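Local structure of ribonuclease S-3 (Pyrus pyrifolia, 1IQQ) at residues Tyr3-Gln8 against Trp36-Val41; Arg54-Leu59 against Asp97-Tyr102. The protein cleaves RNA as a T2-family ribonuclease of the pear pistil, where it is responsible for gametophytic self-incompatibility. All blocks are in the same frame, centred on the assembly; numbering follows the deposited sequence.

Contact 1. Residues Tyr3-Gln8 against Trp36-Val41; sequences YFQFTQ and WPSNMV
The side-chain amide of Gln5 reaches across to Ser38 and joins a relay that returns to the backbone. Gln5 NE2 donates to Ser38 OG at 2.9 Å, nearly straight at 171° and in the amide plane. Ser38 OG in turn donates to Trp36 O at 2.8 Å, from above that carbonyl plane. Trp36 O also accepts the N-H of Gln5, so two donors grip it. With chi1 at -57° the hydroxyl lies beside its own backbone N, turned to Gln5 NE2 and Trp36 O. Ser38 CB, which the backbone sets on the Tyr3 side of the sheet, sits over one face of the Tyr3 ring, 3.8 Å from its centroid, a CH-pi contact. The two segments pair as antiparallel strands of the central sheet of the RNase T2 fold. Tyr3-Ser38 and Gln5-Trp36 are hydrogen-bonded pairs, and Phe4-Pro37 between them is a non-hydrogen-bonded pair. Phe4 and Pro37 share the other face, where Phe4 CE2 lies 4.1 Å from Pro37 CG. Strand 161-171 runs along the other edge of strand 3-10. Past the strand end, Met40 SD makes an oblique Met-aromatic contact with the Tyr3 ring, 3.6 Å from Tyr3 CD2. Asn39 O lies at the edge of that ring, and a water links it to Tyr3 OH. Trp36 meets Gln5 NE2 with its ring edge at CE3, and its ring stacks on His88, the catalytic proton acceptor.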
loop_
_atom_site.group_PDB
_atom_site.type_symbol
_atom_site.label_atom_id
_atom_site.label_comp_id
_atom_site.label_asym_id
_atom_site.label_seq_id
_atom_site.Cartn_x
_atom_site.Cartn_y
_atom_site.Cartn_z
ATOM N N TYR A 3 6.826 2.263 -13.785
ATOM C CA TYR A 3 7.187 1.387 -12.631
ATOM C C TYR A 3 5.953 1.217 -11.792
ATOM O O TYR A 3 4.898 1.799 -12.120
ATOM C CB TYR A 3 8.317 2.043 -11.825
ATOM C CG TYR A 3 7.922 3.226 -10.926
ATOM C CD1 TYR A 3 7.756 3.049 -9.554
ATOM C CD2 TYR A 3 7.740 4.522 -11.450
ATOM C CE1 TYR A 3 7.394 4.070 -8.709
ATOM C CE2 TYR A 3 7.422 5.582 -10.583
ATOM C CZ TYR A 3 7.224 5.345 -9.201
ATOM O OH TYR A 3 6.787 6.384 -8.395
ATOM N N PHE A 4 6.017 0.372 -10.761
ATOM C CA PHE A 4 4.876 0.204 -9.869
ATOM C C PHE A 4 5.119 0.695 -8.466
ATOM O O PHE A 4 6.239 0.560 -7.898
ATOM C CB PHE A 4 4.583 -1.299 -9.689
ATOM C CG PHE A 4 3.953 -1.940 -10.863
ATOM C CD1 PHE A 4 4.689 -2.753 -11.684
ATOM C CD2 PHE A 4 2.598 -1.762 -11.093
ATOM C CE1 PHE A 4 4.047 -3.442 -12.785
ATOM C CE2 PHE A 4 1.962 -2.437 -12.153
ATOM C CZ PHE A 4 2.667 -3.256 -12.976
ATOM N N GLN A 5 4.073 1.235 -7.866
ATOM C CA GLN A 5 4.039 1.552 -6.446
ATOM C C GLN A 5 3.069 0.580 -5.813
ATOM O O GLN A 5 1.876 0.561 -6.166
ATOM C CB GLN A 5 3.488 2.931 -6.182
ATOM C CG GLN A 5 4.506 4.037 -6.636
ATOM C CD GLN A 5 3.964 5.408 -6.333
ATOM O OE1 GLN A 5 4.077 5.917 -5.191
ATOM N NE2 GLN A 5 3.326 6.003 -7.317
ATOM N N PHE A 6 3.512 -0.213 -4.842
ATOM C CA PHE A 6 2.615 -1.119 -4.094
ATOM C C PHE A 6 2.531 -0.553 -2.723
ATOM O O PHE A 6 3.470 -0.645 -1.922
ATOM C CB PHE A 6 3.225 -2.529 -4.105
ATOM C CG PHE A 6 2.395 -3.592 -3.408
ATOM C CD1 PHE A 6 3.015 -4.565 -2.677
ATOM C CD2 PHE A 6 1.020 -3.637 -3.538
ATOM C CE1 PHE A 6 2.248 -5.625 -2.096
ATOM C CE2 PHE A 6 0.245 -4.672 -2.976
ATOM C CZ PHE A 6 0.856 -5.674 -2.256
ATOM N N THR A 7 1.384 0.056 -2.419
ATOM C CA THR A 7 1.215 0.788 -1.144
ATOM C C THR A 7 0.341 0.036 -0.178
ATOM O O THR A 7 -0.741 -0.467 -0.583
ATOM C CB THR A 7 0.549 2.115 -1.433
ATOM O OG1 THR A 7 1.373 2.862 -2.355
ATOM C CG2 THR A 7 0.444 2.952 -0.116
ATOM N N GLN A 8 0.796 -0.113 1.054
ATOM C CA GLN A 8 0.025 -0.776 2.132
ATOM C C GLN A 8 -0.219 0.267 3.215
ATOM O O GLN A 8 0.546 1.232 3.393
ATOM C CB GLN A 8 0.829 -1.961 2.667
ATOM C CG GLN A 8 0.882 -3.100 1.595
ATOM C CD GLN A 8 1.751 -4.227 2.071
ATOM O OE1 GLN A 8 1.602 -4.679 3.187
ATOM N NE2 GLN A 8 2.636 -4.722 1.170
ATOM N N TRP A 36 -0.230 0.763 -8.054
ATOM C CA TRP A 36 -0.316 1.802 -9.075
ATOM C C TRP A 36 0.700 1.818 -10.161
ATOM O O TRP A 36 1.886 1.915 -9.862
ATOM C CB TRP A 36 -0.190 3.212 -8.458
ATOM C CG TRP A 36 -1.199 3.571 -7.411
ATOM C CD1 TRP A 36 -2.339 2.878 -7.029
ATOM C CD2 TRP A 36 -1.166 4.780 -6.644
ATOM N NE1 TRP A 36 -3.007 3.634 -6.045
ATOM C CE2 TRP A 36 -2.306 4.792 -5.815
ATOM C CE3 TRP A 36 -0.267 5.860 -6.574
ATOM C CZ2 TRP A 36 -2.581 5.869 -4.915
ATOM C CZ3 TRP A 36 -0.542 6.913 -5.693
ATOM C CH2 TRP A 36 -1.688 6.903 -4.883
ATOM N N PRO A 37 0.306 1.628 -11.416
ATOM C CA PRO A 37 1.267 1.751 -12.537
ATOM C C PRO A 37 1.598 3.266 -12.404
ATOM O O PRO A 37 0.677 4.160 -12.305
ATOM C CB PRO A 37 0.392 1.488 -13.768
ATOM C CG PRO A 37 -0.652 0.525 -13.264
ATOM C CD PRO A 37 -0.980 1.066 -11.871
ATOM N N SER A 38 2.882 3.609 -12.385
ATOM C CA SER A 38 3.314 4.983 -12.094
ATOM C C SER A 38 4.352 5.493 -13.044
ATOM O O SER A 38 4.988 4.701 -13.725
ATOM C CB SER A 38 3.928 5.022 -10.684
ATOM O OG SER A 38 2.953 4.532 -9.779
ATOM N N ASN A 39 4.514 6.811 -13.119
ATOM C CA ASN A 39 5.517 7.410 -14.012
ATOM C C ASN A 39 6.599 8.082 -13.219
ATOM O O ASN A 39 6.365 8.681 -12.151
ATOM C CB ASN A 39 4.871 8.464 -14.928
ATOM C CG ASN A 39 4.037 7.836 -16.037
ATOM O OD1 ASN A 39 4.296 6.716 -16.503
ATOM N ND2 ASN A 39 3.038 8.578 -16.501
ATOM N N MET A 40 7.834 7.915 -13.730
ATOM C CA MET A 40 8.968 8.511 -13.047
ATOM C C MET A 40 8.914 10.043 -13.155
ATOM O O MET A 40 9.294 10.736 -12.216
ATOM C CB MET A 40 10.291 8.002 -13.659
ATOM C CG MET A 40 10.550 6.498 -13.500
ATOM S SD MET A 40 10.934 6.214 -11.789
ATOM C CE MET A 40 12.512 6.894 -11.673
ATOM N N VAL A 41 8.435 10.570 -14.277
ATOM C CA VAL A 41 8.367 12.030 -14.450
ATOM C C VAL A 41 6.914 12.434 -14.703
ATOM O O VAL A 41 6.263 11.859 -15.537
ATOM C CB VAL A 41 9.292 12.488 -15.612
ATOM C CG1 VAL A 41 9.205 14.031 -15.796
ATOM C CG2 VAL A 41 10.768 12.083 -15.273
HETATM O O HOH W 1 5.350 8.321 -9.504
#

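Contact 2. Residues Arg54-Leu59 against Asp97-Tyr102; sequences RKREKL and DNENHY
Arg56 meets Glu99 in a salt bridge, with Arg56 NH1 2.8 Å from Glu99 OE2. The hydrogen bond within it is weak, bent to 119°, and the guanidinium and carboxylate planes stand 54° apart. Glu99 CG lies opposite its backbone N (chi1 178°), and the extended chain carries the carboxylate to Arg56. Beside this pair, Asn100 ND2 donates to Lys55 O at 3.1 Å. Lys55 O lies in the amide plane of Asn100, but the N-H arrives from above the carbonyl plane. Asn100 OD1 packs 3.4 Å from Arg56 CA, and a water links OD1 to Glu57 N. Arg56-Glu99 and Asn100-Lys55 are the close, direct part; the Arg54 side is looser and wetter. Arg54 NH1 passes 3.5 Å from Asn98 ND2, and waters join its guanidinium to Asp97 and Asn100. Another water ties Arg54 N to Glu99 OE1. Asn98 is the N-cap of helix 99-112: its OD1 accepts from His101 N, while its ND2 donates to Asp97 OD2. Arg56 has further acidic partners in Glu61 and Asp82, and Asn78 O binds its NH2. The contact sets the approach to helix 58-67 against the start of helix 99-112, with Arg56 and Glu99 both touching helix 77-89.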
loop_
_atom_site.group_PDB
_atom_site.type_symbol
_atom_site.label_atom_id
_atom_site.label_comp_id
_atom_site.label_asym_id
_atom_site.label_seq_id
_atom_site.Cartn_x
_atom_site.Cartn_y
_atom_site.Cartn_z
ATOM N N ARG A 54 -14.217 -8.509 -17.160
ATOM C CA ARG A 54 -14.255 -9.780 -16.449
ATOM C C ARG A 54 -15.022 -9.688 -15.131
ATOM O O ARG A 54 -15.115 -8.627 -14.514
ATOM C CB ARG A 54 -12.790 -10.226 -16.137
ATOM C CG ARG A 54 -11.915 -10.404 -17.396
ATOM C CD ARG A 54 -12.411 -11.644 -18.227
ATOM N NE ARG A 54 -11.769 -11.584 -19.546
ATOM C CZ ARG A 54 -10.501 -11.915 -19.797
ATOM N NH1 ARG A 54 -9.692 -12.366 -18.820
ATOM N NH2 ARG A 54 -10.024 -11.744 -21.030
ATOM N N LYS A 55 -15.522 -10.822 -14.674
ATOM C CA LYS A 55 -16.271 -10.915 -13.425
ATOM C C LYS A 55 -15.346 -11.563 -12.396
ATOM O O LYS A 55 -14.610 -12.541 -12.693
ATOM C CB LYS A 55 -17.525 -11.822 -13.630
ATOM C CG LYS A 55 -18.481 -11.225 -14.604
ATOM C CD LYS A 55 -19.764 -12.076 -14.736
ATOM C CE LYS A 55 -20.659 -11.554 -15.871
ATOM N NZ LYS A 55 -21.889 -10.793 -15.452
ATOM N N ARG A 56 -15.345 -11.004 -11.186
ATOM C CA ARG A 56 -14.561 -11.656 -10.112
ATOM C C ARG A 56 -15.306 -12.828 -9.451
ATOM O O ARG A 56 -16.514 -12.771 -9.240
ATOM C CB ARG A 56 -14.213 -10.652 -8.971
ATOM C CG ARG A 56 -13.374 -9.468 -9.389
ATOM C CD ARG A 56 -13.030 -8.589 -8.176
ATOM N NE ARG A 56 -14.208 -7.978 -7.578
ATOM C CZ ARG A 56 -14.603 -6.709 -7.744
ATOM N NH1 ARG A 56 -13.954 -5.829 -8.524
ATOM N NH2 ARG A 56 -15.648 -6.289 -7.042
ATOM N N GLU A 57 -14.553 -13.901 -9.096
ATOM C CA GLU A 57 -15.131 -15.063 -8.400
ATOM C C GLU A 57 -15.164 -14.798 -6.916
ATOM O O GLU A 57 -14.421 -13.928 -6.408
ATOM C CB GLU A 57 -14.314 -16.347 -8.628
ATOM C CG GLU A 57 -14.381 -16.923 -10.017
ATOM C CD GLU A 57 -15.778 -17.398 -10.337
ATOM O OE1 GLU A 57 -16.384 -18.119 -9.498
ATOM O OE2 GLU A 57 -16.265 -17.024 -11.412
ATOM N N LYS A 58 -16.014 -15.516 -6.198
ATOM C CA LYS A 58 -16.171 -15.298 -4.783
ATOM C C LYS A 58 -14.864 -15.586 -4.073
ATOM O O LYS A 58 -14.548 -14.893 -3.106
ATOM C CB LYS A 58 -17.296 -16.215 -4.203
ATOM C CG LYS A 58 -18.715 -15.961 -4.715
ATOM C CD LYS A 58 -19.398 -14.804 -4.002
ATOM C CE LYS A 58 -20.761 -14.557 -4.622
ATOM N NZ LYS A 58 -20.584 -14.127 -6.041
ATOM N N LEU A 59 -14.145 -16.640 -4.461
ATOM C CA LEU A 59 -12.915 -16.981 -3.756
ATOM C C LEU A 59 -11.928 -15.832 -3.831
ATOM O O LEU A 59 -11.272 -15.546 -2.833
ATOM C CB LEU A 59 -12.255 -18.256 -4.325
ATOM C CG LEU A 59 -10.882 -18.613 -3.720
ATOM C CD1 LEU A 59 -11.002 -18.978 -2.250
ATOM C CD2 LEU A 59 -10.260 -19.759 -4.550
ATOM N N ASP A 97 -2.852 -8.254 -16.956
ATOM C CA ASP A 97 -3.664 -8.600 -18.127
ATOM C C ASP A 97 -5.125 -8.204 -18.089
ATOM O O ASP A 97 -5.707 -7.883 -19.106
ATOM C CB ASP A 97 -3.559 -10.103 -18.341
ATOM C CG ASP A 97 -4.207 -10.553 -19.646
ATOM O OD1 ASP A 97 -3.565 -10.410 -20.724
ATOM O OD2 ASP A 97 -5.325 -11.079 -19.563
ATOM N N ASN A 98 -5.732 -8.301 -16.913
ATOM C CA ASN A 98 -7.175 -8.107 -16.829
ATOM C C ASN A 98 -7.477 -7.917 -15.352
ATOM O O ASN A 98 -6.581 -8.040 -14.491
ATOM C CB ASN A 98 -7.857 -9.393 -17.387
ATOM C CG ASN A 98 -7.564 -10.644 -16.553
ATOM O OD1 ASN A 98 -8.076 -10.841 -15.446
ATOM N ND2 ASN A 98 -6.739 -11.542 -17.102
ATOM N N GLU A 99 -8.732 -7.624 -15.045
ATOM C CA GLU A 99 -9.113 -7.349 -13.657
ATOM C C GLU A 99 -8.793 -8.453 -12.675
ATOM O O GLU A 99 -8.336 -8.209 -11.556
ATOM C CB GLU A 99 -10.625 -7.022 -13.621
ATOM C CG GLU A 99 -11.174 -6.750 -12.232
ATOM C CD GLU A 99 -12.631 -6.323 -12.232
ATOM O OE1 GLU A 99 -13.175 -5.890 -13.270
ATOM O OE2 GLU A 99 -13.230 -6.400 -11.129
ATOM N N ASN A 100 -9.119 -9.681 -13.027
ATOM C CA ASN A 100 -8.823 -10.785 -12.109
ATOM C C ASN A 100 -7.276 -10.923 -11.923
ATOM O O ASN A 100 -6.783 -11.105 -10.771
ATOM C CB ASN A 100 -9.419 -12.110 -12.663
ATOM C CG ASN A 100 -10.893 -12.178 -12.438
ATOM O OD1 ASN A 100 -11.371 -11.963 -11.315
ATOM N ND2 ASN A 100 -11.646 -12.473 -13.504
ATOM N N HIS A 101 -6.514 -10.804 -13.013
ATOM C CA HIS A 101 -5.072 -10.911 -12.932
ATOM C C HIS A 101 -4.489 -9.801 -12.078
ATOM O O HIS A 101 -3.516 -10.013 -11.358
ATOM C CB HIS A 101 -4.487 -10.911 -14.373
ATOM C CG HIS A 101 -2.990 -11.034 -14.429
ATOM N ND1 HIS A 101 -2.286 -12.067 -13.833
ATOM C CD2 HIS A 101 -2.097 -10.276 -15.071
ATOM C CE1 HIS A 101 -0.993 -11.928 -14.122
ATOM N NE2 HIS A 101 -0.858 -10.855 -14.877
ATOM N N TYR A 102 -5.090 -8.622 -12.148
ATOM C CA TYR A 102 -4.624 -7.518 -11.303
ATOM C C TYR A 102 -4.721 -7.868 -9.813
ATOM O O TYR A 102 -3.733 -7.706 -9.049
ATOM C CB TYR A 102 -5.521 -6.287 -11.566
ATOM C CG TYR A 102 -5.228 -5.071 -10.758
ATOM C CD1 TYR A 102 -3.923 -4.509 -10.748
ATOM C CD2 TYR A 102 -6.260 -4.410 -10.028
ATOM C CE1 TYR A 102 -3.636 -3.307 -10.033
ATOM C CE2 TYR A 102 -5.996 -3.254 -9.335
ATOM C CZ TYR A 102 -4.683 -2.680 -9.323
ATOM O OH TYR A 102 -4.413 -1.519 -8.652
HETATM O O HOH W 2 -13.139 -6.263 -15.862
HETATM O O HOH W 3 -7.269 -12.642 -20.566
HETATM O O HOH W 4 -10.334 -13.241 -16.055
HETATM O O HOH W 5 -11.851 -14.413 -10.061
#

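Both segments of contact 1 come before both segments of contact 2 in the chain; strand 30-38 is followed by helix 58-67. Their centres lie 21 Å apart, and their nearest atoms are about 5 Å apart without touching. Both border helix 77-89, which carries the active-site residues Glu84, Lys87 and His88. Contact 1 is the closer: the side chain of Trp36 comes within about 3 Å of that of His88 and about 4 Å of that of His33, the proton donor. In contact 2, the Arg56 side chain stays about 8 Å from that of Glu84. Tyr102 also connects the two regions, touching His88, with its OH hydrogen-bonded to Leu35 O, next to Trp36.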